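Local coordinates for protein putative oxidoreductase (Bacteroides fragilis NCTC 9343, PDB 3FHL) that is a putative oxidoreductase of the Gfo/Idh/MocA family, probably using a nicotinamide dinucleotide bound to its Rossmann domain, at residues L250-A264 against W276-E290. Numbering follows the deposited sequence.
Sequences LGSYVKYGVDKQEAA and WGEESEQEWGLLHTE
Lys255 NZ is held by two acceptors of segment 276-290: Glu279 OE2 in a salt bridge (2.8 Å) and Glu283 O in a hydrogen bond (2.9 Å), Glu283 O being met from above its carbonyl plane. A bend at chi2 (91°) lays the lysine chain along Gly285, with CD 3.4 Å from Gly285 N, before it reaches these acceptors. Water 3 joins the same Glu279 OE2 to Val258 O. Farther out, Lys260 and Glu283 approach from opposite directions and form a salt bridge, NZ meeting OE1 on its syn side, 26° out of the carboxylate plane, while the other oxygen, OE2, accepts from Ser280 N and so fixes the carboxylate. Strands 252-255 and 286-290 run antiparallel in the large mixed sheet of the C-terminal alpha/beta domain, with Ser252-His288 and Val254-Leu286 as hydrogen-bonded pairs. Between them, the Tyr253 ring reaches the Gly285-Leu286 backbone obliquely, CE1 lying 3.6 Å from Gly285 CA, and water 1 ties its hydroxyl to Gly285 N. On the face turned to the second subunit, Ser252 OG bonds to His247 ND1 and to the backbone N of Glu239 of that subunit, His288 ND1 to OE1 of the same glutamate. At the other end, Trp276 NE1 donates to Gln261 OE1 at 3.0 Å, with amide and indole planes 74° apart; Tyr307 N also reaches this oxygen. Asp259 OD1 takes Gln261 N, a capping bond, and Gln261 NE2 from opposite faces of its carboxylate, and Ala264 CB packs 3.7 Å from Trp276 CH2.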
ATOM      1  N   LEU C 250     -19.927  -0.304   5.219  1.00 32.13           N
ATOM      2  CA  LEU C 250     -20.393   0.429   6.391  1.00 29.34           C
ATOM      3  C   LEU C 250     -19.267   1.079   7.182  1.00 29.86           C
ATOM      4  O   LEU C 250     -19.505   1.948   8.028  1.00 28.42           O
ATOM      5  CB  LEU C 250     -21.203  -0.500   7.326  1.00 32.18           C
ATOM      6  CG  LEU C 250     -22.592  -0.956   6.842  1.00 38.53           C
ATOM      7  CD1 LEU C 250     -23.321  -1.739   7.939  1.00 37.60           C
ATOM      8  CD2 LEU C 250     -23.439   0.231   6.401  1.00 38.25           C
ATOM      9  N   GLY C 251     -18.046   0.637   6.943  1.00 27.90           N
ATOM     10  CA  GLY C 251     -16.948   1.146   7.737  1.00 29.07           C
ATOM     11  C   GLY C 251     -15.617   0.473   7.552  1.00 29.93           C
ATOM     12  O   GLY C 251     -15.449  -0.356   6.670  1.00 27.54           O
ATOM     13  N   SER C 252     -14.681   0.847   8.418  1.00 25.24           N
ATOM     14  CA  SER C 252     -13.296   0.436   8.327  1.00 29.32           C
ATOM     15  C   SER C 252     -12.742   0.009   9.675  1.00 26.44           C
ATOM     16  O   SER C 252     -13.227   0.436  10.718  1.00 27.68           O
ATOM     17  CB  SER C 252     -12.444   1.591   7.784  1.00 26.51           C
ATOM     18  OG  SER C 252     -12.925   2.005   6.499  1.00 30.09           O
ATOM     19  N   TYR C 253     -11.716  -0.829   9.620  1.00 28.79           N
ATOM     20  CA  TYR C 253     -10.955  -1.235  10.783  1.00 28.05           C
ATOM     21  C   TYR C 253      -9.474  -1.089  10.452  1.00 31.13           C
ATOM     22  O   TYR C 253      -9.016  -1.583   9.420  1.00 26.76           O
ATOM     23  CB  TYR C 253     -11.266  -2.696  11.140  1.00 27.22           C
ATOM     24  CG  TYR C 253     -10.463  -3.228  12.302  1.00 24.75           C
ATOM     25  CD1 TYR C 253     -10.730  -2.801  13.615  1.00 28.27           C
ATOM     26  CD2 TYR C 253      -9.457  -4.166  12.099  1.00 28.55           C
ATOM     27  CE1 TYR C 253      -9.999  -3.290  14.685  1.00 29.15           C
ATOM     28  CE2 TYR C 253      -8.721  -4.670  13.163  1.00 23.52           C
ATOM     29  CZ  TYR C 253      -9.001  -4.232  14.449  1.00 26.11           C
ATOM     30  OH  TYR C 253      -8.261  -4.740  15.483  1.00 33.43           O
ATOM     31  N   VAL C 254      -8.739  -0.410  11.333  1.00 26.46           N
ATOM     32  CA  VAL C 254      -7.315  -0.139  11.141  1.00 27.53           C
ATOM     33  C   VAL C 254      -6.531  -0.465  12.415  1.00 29.15           C
ATOM     34  O   VAL C 254      -6.805   0.082  13.484  1.00 28.51           O
ATOM     35  CB  VAL C 254      -7.056   1.363  10.765  1.00 27.66           C
ATOM     36  CG1 VAL C 254      -5.619   1.562  10.409  1.00 30.43           C
ATOM     37  CG2 VAL C 254      -7.932   1.818   9.588  1.00 31.17           C
ATOM     38  N   LYS C 255      -5.524  -1.322  12.280  1.00 26.99           N
ATOM     39  CA  LYS C 255      -4.743  -1.808  13.407  1.00 24.85           C
ATOM     40  C   LYS C 255      -3.245  -1.594  13.160  1.00 26.73           C
ATOM     41  O   LYS C 255      -2.764  -1.807  12.056  1.00 26.22           O
ATOM     42  CB  LYS C 255      -5.037  -3.315  13.585  1.00 28.45           C
ATOM     43  CG  LYS C 255      -4.229  -4.042  14.660  1.00 31.40           C
ATOM     44  CD  LYS C 255      -4.951  -4.019  15.994  1.00 34.00           C
ATOM     45  CE  LYS C 255      -4.392  -5.032  16.998  1.00 26.26           C
ATOM     46  NZ  LYS C 255      -3.003  -4.715  17.433  1.00 28.49           N
ATOM     47  N   TYR C 256      -2.519  -1.169  14.190  1.00 27.17           N
ATOM     48  CA  TYR C 256      -1.057  -1.058  14.130  1.00 23.98           C
ATOM     49  C   TYR C 256      -0.383  -2.012  15.095  1.00 31.15           C
ATOM     50  O   TYR C 256      -0.998  -2.471  16.061  1.00 30.62           O
ATOM     51  CB  TYR C 256      -0.613   0.373  14.481  1.00 24.59           C
ATOM     52  CG  TYR C 256      -1.025   1.405  13.451  1.00 28.82           C
ATOM     53  CD1 TYR C 256      -0.128   1.822  12.460  1.00 28.66           C
ATOM     54  CD2 TYR C 256      -2.314   1.947  13.448  1.00 31.16           C
ATOM     55  CE1 TYR C 256      -0.505   2.769  11.494  1.00 30.17           C
ATOM     56  CE2 TYR C 256      -2.701   2.888  12.481  1.00 29.68           C
ATOM     57  CZ  TYR C 256      -1.785   3.288  11.512  1.00 32.39           C
ATOM     58  OH  TYR C 256      -2.155   4.215  10.571  1.00 31.71           O
ATOM     59  N   GLY C 257       0.888  -2.293  14.832  1.00 29.04           N
ATOM     60  CA  GLY C 257       1.736  -3.000  15.786  1.00 31.25           C
ATOM     61  C   GLY C 257       1.806  -4.477  15.474  1.00 32.10           C
ATOM     62  O   GLY C 257       1.238  -4.933  14.474  1.00 30.72           O
ATOM     63  N   VAL C 258       2.497  -5.229  16.331  1.00 32.15           N
ATOM     64  CA  VAL C 258       2.588  -6.680  16.177  1.00 36.98           C
ATOM     65  C   VAL C 258       2.169  -7.411  17.449  1.00 37.15           C
ATOM     66  O   VAL C 258       2.097  -6.826  18.529  1.00 32.11           O
ATOM     67  CB  VAL C 258       4.009  -7.160  15.764  1.00 40.80           C
ATOM     68  CG1 VAL C 258       4.293  -6.815  14.300  1.00 46.58           C
ATOM     69  CG2 VAL C 258       5.075  -6.596  16.700  1.00 45.60           C
ATOM     70  N   ASP C 259       1.893  -8.699  17.299  1.00 37.31           N
ATOM     71  CA  ASP C 259       1.516  -9.542  18.421  1.00 33.98           C
ATOM     72  C   ASP C 259       2.673  -9.636  19.421  1.00 32.47           C
ATOM     73  O   ASP C 259       3.849  -9.689  19.036  1.00 30.44           O
ATOM     74  CB  ASP C 259       1.033 -10.904  17.913  1.00 34.22           C
ATOM     75  CG  ASP C 259       0.549 -11.801  19.028  1.00 31.00           C
ATOM     76  OD1 ASP C 259       1.421 -12.419  19.642  1.00 30.55           O
ATOM     77  OD2 ASP C 259      -0.669 -11.889  19.276  1.00 33.23           O
ATOM     78  N   LYS C 260       2.323  -9.629  20.701  1.00 34.46           N
ATOM     79  CA  LYS C 260       3.303  -9.512  21.782  1.00 32.25           C
ATOM     80  C   LYS C 260       3.725 -10.862  22.371  1.00 34.26           C
ATOM     81  O   LYS C 260       4.598 -10.907  23.244  1.00 31.29           O
ATOM     82  CB  LYS C 260       2.721  -8.645  22.905  1.00 35.80           C
ATOM     83  CG  LYS C 260       1.841  -7.471  22.428  1.00 43.43           C
ATOM     84  CD  LYS C 260       0.817  -7.041  23.508  1.00 37.21           C
ATOM     85  CE  LYS C 260       1.495  -6.391  24.725  1.00 54.70           C
ATOM     86  NZ  LYS C 260       2.573  -5.417  24.344  1.00 52.62           N
ATOM     87  N   GLN C 261       3.111 -11.951  21.904  1.00 28.14           N
ATOM     88  CA  GLN C 261       3.373 -13.286  22.475  1.00 29.92           C
ATOM     89  C   GLN C 261       4.805 -13.750  22.326  1.00 30.76           C
ATOM     90  O   GLN C 261       5.387 -14.240  23.290  1.00 32.15           O
ATOM     91  CB  GLN C 261       2.453 -14.348  21.879  1.00 29.92           C
ATOM     92  CG  GLN C 261       1.028 -14.279  22.356  1.00 25.49           C
ATOM     93  CD  GLN C 261       0.166 -15.273  21.620  1.00 35.72           C
ATOM     94  OE1 GLN C 261      -0.062 -16.386  22.098  1.00 29.30           O
ATOM     95  NE2 GLN C 261      -0.277 -14.899  20.428  1.00 26.69           N
ATOM     96  N   GLU C 262       5.386 -13.574  21.134  1.00 27.76           N
ATOM     97  CA  GLU C 262       6.730 -14.086  20.864  1.00 31.69           C
ATOM     98  C   GLU C 262       7.791 -13.428  21.757  1.00 30.54           C
ATOM     99  O   GLU C 262       8.687 -14.112  22.262  1.00 33.35           O
ATOM    100  CB  GLU C 262       7.091 -13.941  19.381  1.00 32.89           C
ATOM    101  CG  GLU C 262       8.455 -14.535  19.027  1.00 40.52           C
ATOM    102  CD  GLU C 262       8.838 -14.374  17.560  1.00 45.53           C
ATOM    103  OE1 GLU C 262       7.983 -13.981  16.738  1.00 48.73           O
ATOM    104  OE2 GLU C 262      10.013 -14.652  17.232  1.00 55.13           O
ATOM    105  N   ALA C 263       7.669 -12.121  21.972  1.00 32.48           N
ATOM    106  CA  ALA C 263       8.550 -11.416  22.913  1.00 33.85           C
ATOM    107  C   ALA C 263       8.412 -11.934  24.356  1.00 34.14           C
ATOM    108  O   ALA C 263       9.416 -12.131  25.043  1.00 34.04           O
ATOM    109  CB  ALA C 263       8.313  -9.903  22.861  1.00 35.94           C
ATOM    110  N   ALA C 264       7.178 -12.148  24.807  1.00 28.57           N
ATOM    111  CA  ALA C 264       6.941 -12.647  26.160  1.00 31.33           C
ATOM    112  C   ALA C 264       7.504 -14.050  26.304  1.00 33.18           C
ATOM    113  O   ALA C 264       8.186 -14.357  27.290  1.00 37.28           O
ATOM    114  CB  ALA C 264       5.460 -12.615  26.502  1.00 30.04           C
ATOM    115  N   TRP C 276      -3.147 -13.806  29.166  1.00 28.59           N
ATOM    116  CA  TRP C 276      -2.212 -14.151  28.097  1.00 31.82           C
ATOM    117  C   TRP C 276      -2.720 -13.728  26.707  1.00 28.95           C
ATOM    118  O   TRP C 276      -3.867 -13.990  26.365  1.00 28.67           O
ATOM    119  CB  TRP C 276      -1.917 -15.644  28.076  1.00 28.95           C
ATOM    120  CG  TRP C 276      -0.907 -15.973  27.047  1.00 29.89           C
ATOM    121  CD1 TRP C 276      -1.138 -16.486  25.804  1.00 25.17           C
ATOM    122  CD2 TRP C 276       0.514 -15.765  27.144  1.00 26.78           C
ATOM    123  NE1 TRP C 276       0.058 -16.618  25.123  1.00 28.62           N
ATOM    124  CE2 TRP C 276       1.081 -16.183  25.926  1.00 24.89           C
ATOM    125  CE3 TRP C 276       1.352 -15.254  28.144  1.00 27.99           C
ATOM    126  CZ2 TRP C 276       2.458 -16.126  25.680  1.00 26.83           C
ATOM    127  CZ3 TRP C 276       2.718 -15.201  27.904  1.00 28.60           C
ATOM    128  CH2 TRP C 276       3.257 -15.643  26.686  1.00 28.08           C
ATOM    129  N   GLY C 277      -1.851 -13.074  25.939  1.00 34.88           N
ATOM    130  CA  GLY C 277      -2.177 -12.623  24.578  1.00 34.50           C
ATOM    131  C   GLY C 277      -3.003 -11.348  24.506  1.00 35.06           C
ATOM    132  O   GLY C 277      -3.309 -10.856  23.408  1.00 32.41           O
ATOM    133  N   GLU C 278      -3.373 -10.803  25.666  1.00 30.63           N
ATOM    134  CA  GLU C 278      -4.188  -9.590  25.698  1.00 34.06           C
ATOM    135  C   GLU C 278      -3.400  -8.368  25.229  1.00 32.37           C
ATOM    136  O   GLU C 278      -2.170  -8.287  25.409  1.00 30.80           O
ATOM    137  CB  GLU C 278      -4.789  -9.339  27.089  1.00 33.35           C
ATOM    138  CG  GLU C 278      -5.940 -10.277  27.460  1.00 38.54           C
ATOM    139  CD  GLU C 278      -6.639  -9.904  28.773  1.00 43.05           C
ATOM    140  OE1 GLU C 278      -6.156  -9.001  29.497  1.00 51.91           O
ATOM    141  OE2 GLU C 278      -7.676 -10.529  29.076  1.00 50.06           O
ATOM    142  N   GLU C 279      -4.128  -7.429  24.625  1.00 32.81           N
ATOM    143  CA  GLU C 279      -3.575  -6.149  24.202  1.00 35.33           C
ATOM    144  C   GLU C 279      -4.216  -5.022  24.985  1.00 37.05           C
ATOM    145  O   GLU C 279      -5.353  -5.141  25.448  1.00 35.94           O
ATOM    146  CB  GLU C 279      -3.837  -5.912  22.710  1.00 34.48           C
ATOM    147  CG  GLU C 279      -3.184  -6.916  21.786  1.00 36.66           C
ATOM    148  CD  GLU C 279      -3.487  -6.645  20.325  1.00 38.25           C
ATOM    149  OE1 GLU C 279      -4.686  -6.617  19.942  1.00 40.41           O
ATOM    150  OE2 GLU C 279      -2.516  -6.488  19.562  1.00 42.64           O
ATOM    151  N   SER C 280      -3.483  -3.919  25.112  1.00 37.76           N
ATOM    152  CA  SER C 280      -3.996  -2.715  25.754  1.00 39.49           C
ATOM    153  C   SER C 280      -4.919  -1.958  24.806  1.00 39.77           C
ATOM    154  O   SER C 280      -4.970  -2.252  23.604  1.00 34.97           O
ATOM    155  CB  SER C 280      -2.841  -1.810  26.171  1.00 37.69           C
ATOM    156  OG  SER C 280      -2.126  -1.350  25.036  1.00 37.35           O
ATOM    157  N   GLU C 281      -5.636  -0.976  25.349  1.00 36.85           N
ATOM    158  CA  GLU C 281      -6.526  -0.118  24.555  1.00 41.80           C
ATOM    159  C   GLU C 281      -5.781   0.624  23.428  1.00 39.09           C
ATOM    160  O   GLU C 281      -6.314   0.799  22.326  1.00 36.81           O
ATOM    161  CB  GLU C 281      -7.303   0.845  25.471  1.00 45.68           C
ATOM    162  CG  GLU C 281      -7.706   2.190  24.836  1.00 58.25           C
ATOM    163  CD  GLU C 281      -9.120   2.643  25.183  1.00 67.23           C
ATOM    164  OE1 GLU C 281      -9.815   1.943  25.953  1.00 70.09           O
ATOM    165  OE2 GLU C 281      -9.536   3.707  24.670  1.00 68.19           O
ATOM    166  N   GLN C 282      -4.542   1.014  23.722  1.00 36.42           N
ATOM    167  CA  GLN C 282      -3.639   1.677  22.787  1.00 43.30           C
ATOM    168  C   GLN C 282      -3.251   0.760  21.616  1.00 37.38           C
ATOM    169  O   GLN C 282      -3.134   1.219  20.477  1.00 37.97           O
ATOM    170  CB  GLN C 282      -2.393   2.123  23.559  1.00 44.95           C
ATOM    171  CG  GLN C 282      -1.400   2.990  22.805  1.00 60.00           C
ATOM    172  CD  GLN C 282      -0.307   3.545  23.721  1.00 64.46           C
ATOM    173  OE1 GLN C 282       0.886   3.324  23.492  1.00 76.89           O
ATOM    174  NE2 GLN C 282      -0.716   4.260  24.771  1.00 73.56           N
ATOM    175  N   GLU C 283      -3.074  -0.529  21.903  1.00 34.04           N
ATOM    176  CA  GLU C 283      -2.695  -1.515  20.899  1.00 31.71           C
ATOM    177  C   GLU C 283      -3.885  -1.968  20.067  1.00 31.18           C
ATOM    178  O   GLU C 283      -3.713  -2.350  18.913  1.00 32.78           O
ATOM    179  CB  GLU C 283      -1.999  -2.717  21.545  1.00 29.15           C
ATOM    180  CG  GLU C 283      -0.599  -2.385  22.042  1.00 35.86           C
ATOM    181  CD  GLU C 283      -0.077  -3.316  23.128  1.00 45.85           C
ATOM    182  OE1 GLU C 283       1.136  -3.225  23.436  1.00 45.54           O
ATOM    183  OE2 GLU C 283      -0.855  -4.126  23.677  1.00 42.36           O
ATOM    184  N   TRP C 284      -5.090  -1.902  20.630  1.00 28.17           N
ATOM    185  CA  TRP C 284      -6.297  -2.296  19.889  1.00 26.85           C
ATOM    186  C   TRP C 284      -6.467  -1.480  18.617  1.00 31.75           C
ATOM    187  O   TRP C 284      -6.014  -0.342  18.537  1.00 31.16           O
ATOM    188  CB  TRP C 284      -7.565  -2.127  20.730  1.00 34.96           C
ATOM    189  CG  TRP C 284      -7.720  -3.079  21.896  1.00 37.91           C
ATOM    190  CD1 TRP C 284      -7.105  -4.287  22.073  1.00 36.62           C
ATOM    191  CD2 TRP C 284      -8.574  -2.892  23.033  1.00 38.49           C
ATOM    192  NE1 TRP C 284      -7.510  -4.856  23.264  1.00 39.90           N
ATOM    193  CE2 TRP C 284      -8.414  -4.023  23.868  1.00 40.36           C
ATOM    194  CE3 TRP C 284      -9.468  -1.879  23.423  1.00 42.31           C
ATOM    195  CZ2 TRP C 284      -9.115  -4.171  25.075  1.00 39.10           C
ATOM    196  CZ3 TRP C 284     -10.155  -2.019  24.633  1.00 40.97           C
ATOM    197  CH2 TRP C 284      -9.971  -3.160  25.442  1.00 41.73           C
ATOM    198  N   GLY C 285      -7.138  -2.063  17.636  1.00 28.49           N
ATOM    199  CA  GLY C 285      -7.420  -1.375  16.385  1.00 28.98           C
ATOM    200  C   GLY C 285      -8.576  -0.423  16.520  1.00 31.98           C
ATOM    201  O   GLY C 285      -9.376  -0.542  17.442  1.00 27.02           O
ATOM    202  N   LEU C 286      -8.646   0.535  15.601  1.00 28.25           N
ATOM    203  CA  LEU C 286      -9.735   1.489  15.545  1.00 26.26           C
ATOM    204  C   LEU C 286     -10.863   0.974  14.652  1.00 28.83           C
ATOM    205  O   LEU C 286     -10.661   0.668  13.469  1.00 28.29           O
ATOM    206  CB  LEU C 286      -9.227   2.834  14.998  1.00 26.16           C
ATOM    207  CG  LEU C 286     -10.249   3.975  14.956  1.00 30.75           C
ATOM    208  CD1 LEU C 286     -10.618   4.406  16.380  1.00 33.71           C
ATOM    209  CD2 LEU C 286      -9.696   5.156  14.180  1.00 36.41           C
ATOM    210  N   LEU C 287     -12.064   0.926  15.203  1.00 27.32           N
ATOM    211  CA  LEU C 287     -13.230   0.554  14.412  1.00 26.05           C
ATOM    212  C   LEU C 287     -14.060   1.798  14.131  1.00 28.94           C
ATOM    213  O   LEU C 287     -14.487   2.491  15.056  1.00 31.41           O
ATOM    214  CB  LEU C 287     -14.052  -0.509  15.138  1.00 29.38           C
ATOM    215  CG  LEU C 287     -15.418  -0.892  14.572  1.00 31.57           C
ATOM    216  CD1 LEU C 287     -15.262  -1.724  13.294  1.00 29.84           C
ATOM    217  CD2 LEU C 287     -16.233  -1.632  15.631  1.00 35.19           C
ATOM    218  N   HIS C 288     -14.284   2.077  12.855  1.00 32.73           N
ATOM    219  CA  HIS C 288     -15.044   3.254  12.445  1.00 30.23           C
ATOM    220  C   HIS C 288     -16.115   2.747  11.511  1.00 29.64           C
ATOM    221  O   HIS C 288     -15.835   2.456  10.360  1.00 29.52           O
ATOM    222  CB  HIS C 288     -14.127   4.255  11.730  1.00 31.71           C
ATOM    223  CG  HIS C 288     -14.773   5.576  11.415  1.00 34.06           C
ATOM    224  ND1 HIS C 288     -14.059   6.649  10.928  1.00 36.96           N
ATOM    225  CD2 HIS C 288     -16.059   5.995  11.513  1.00 41.41           C
ATOM    226  CE1 HIS C 288     -14.878   7.666  10.725  1.00 37.64           C
ATOM    227  NE2 HIS C 288     -16.097   7.295  11.072  1.00 40.06           N
ATOM    228  N   THR C 289     -17.334   2.613  12.021  1.00 28.89           N
ATOM    229  CA  THR C 289     -18.413   1.987  11.258  1.00 31.37           C
ATOM    230  C   THR C 289     -19.776   2.485  11.741  1.00 36.20           C
ATOM    231  O   THR C 289     -19.855   3.345  12.619  1.00 42.25           O
ATOM    232  CB  THR C 289     -18.306   0.426  11.317  1.00 32.10           C
ATOM    233  OG1 THR C 289     -19.160  -0.164  10.332  1.00 36.15           O
ATOM    234  CG2 THR C 289     -18.660  -0.124  12.723  1.00 33.80           C
ATOM    235  N   GLU C 290     -20.838   1.968  11.133  1.00 39.58           N
ATOM    236  CA  GLU C 290     -22.195   2.260  11.543  1.00 47.15           C
ATOM    237  C   GLU C 290     -22.717   1.056  12.331  1.00 47.24           C
ATOM    238  O   GLU C 290     -22.769  -0.059  11.804  1.00 41.58           O
ATOM    239  CB  GLU C 290     -23.065   2.516  10.311  1.00 45.66           C
ATOM    240  CG  GLU C 290     -24.462   3.020  10.611  1.00 59.63           C
ATOM    241  CD  GLU C 290     -25.310   3.181   9.358  1.00 63.08           C
ATOM    242  OE1 GLU C 290     -25.541   4.342   8.945  1.00 74.65           O
ATOM    243  OE2 GLU C 290     -25.740   2.154   8.781  1.00 68.47           O
TER
HETATM  244  O   HOH W   1      -8.616  -4.525  18.161  1.00 31.08           O
HETATM  245  O   HOH W   2      -3.730  -0.224  16.670  1.00 27.90           O
HETATM  246  O   HOH W   3       0.063  -5.308  19.744  1.00 39.96           O
HETATM  247  O   HOH W   4      -1.014 -10.589  21.622  1.00 37.73           O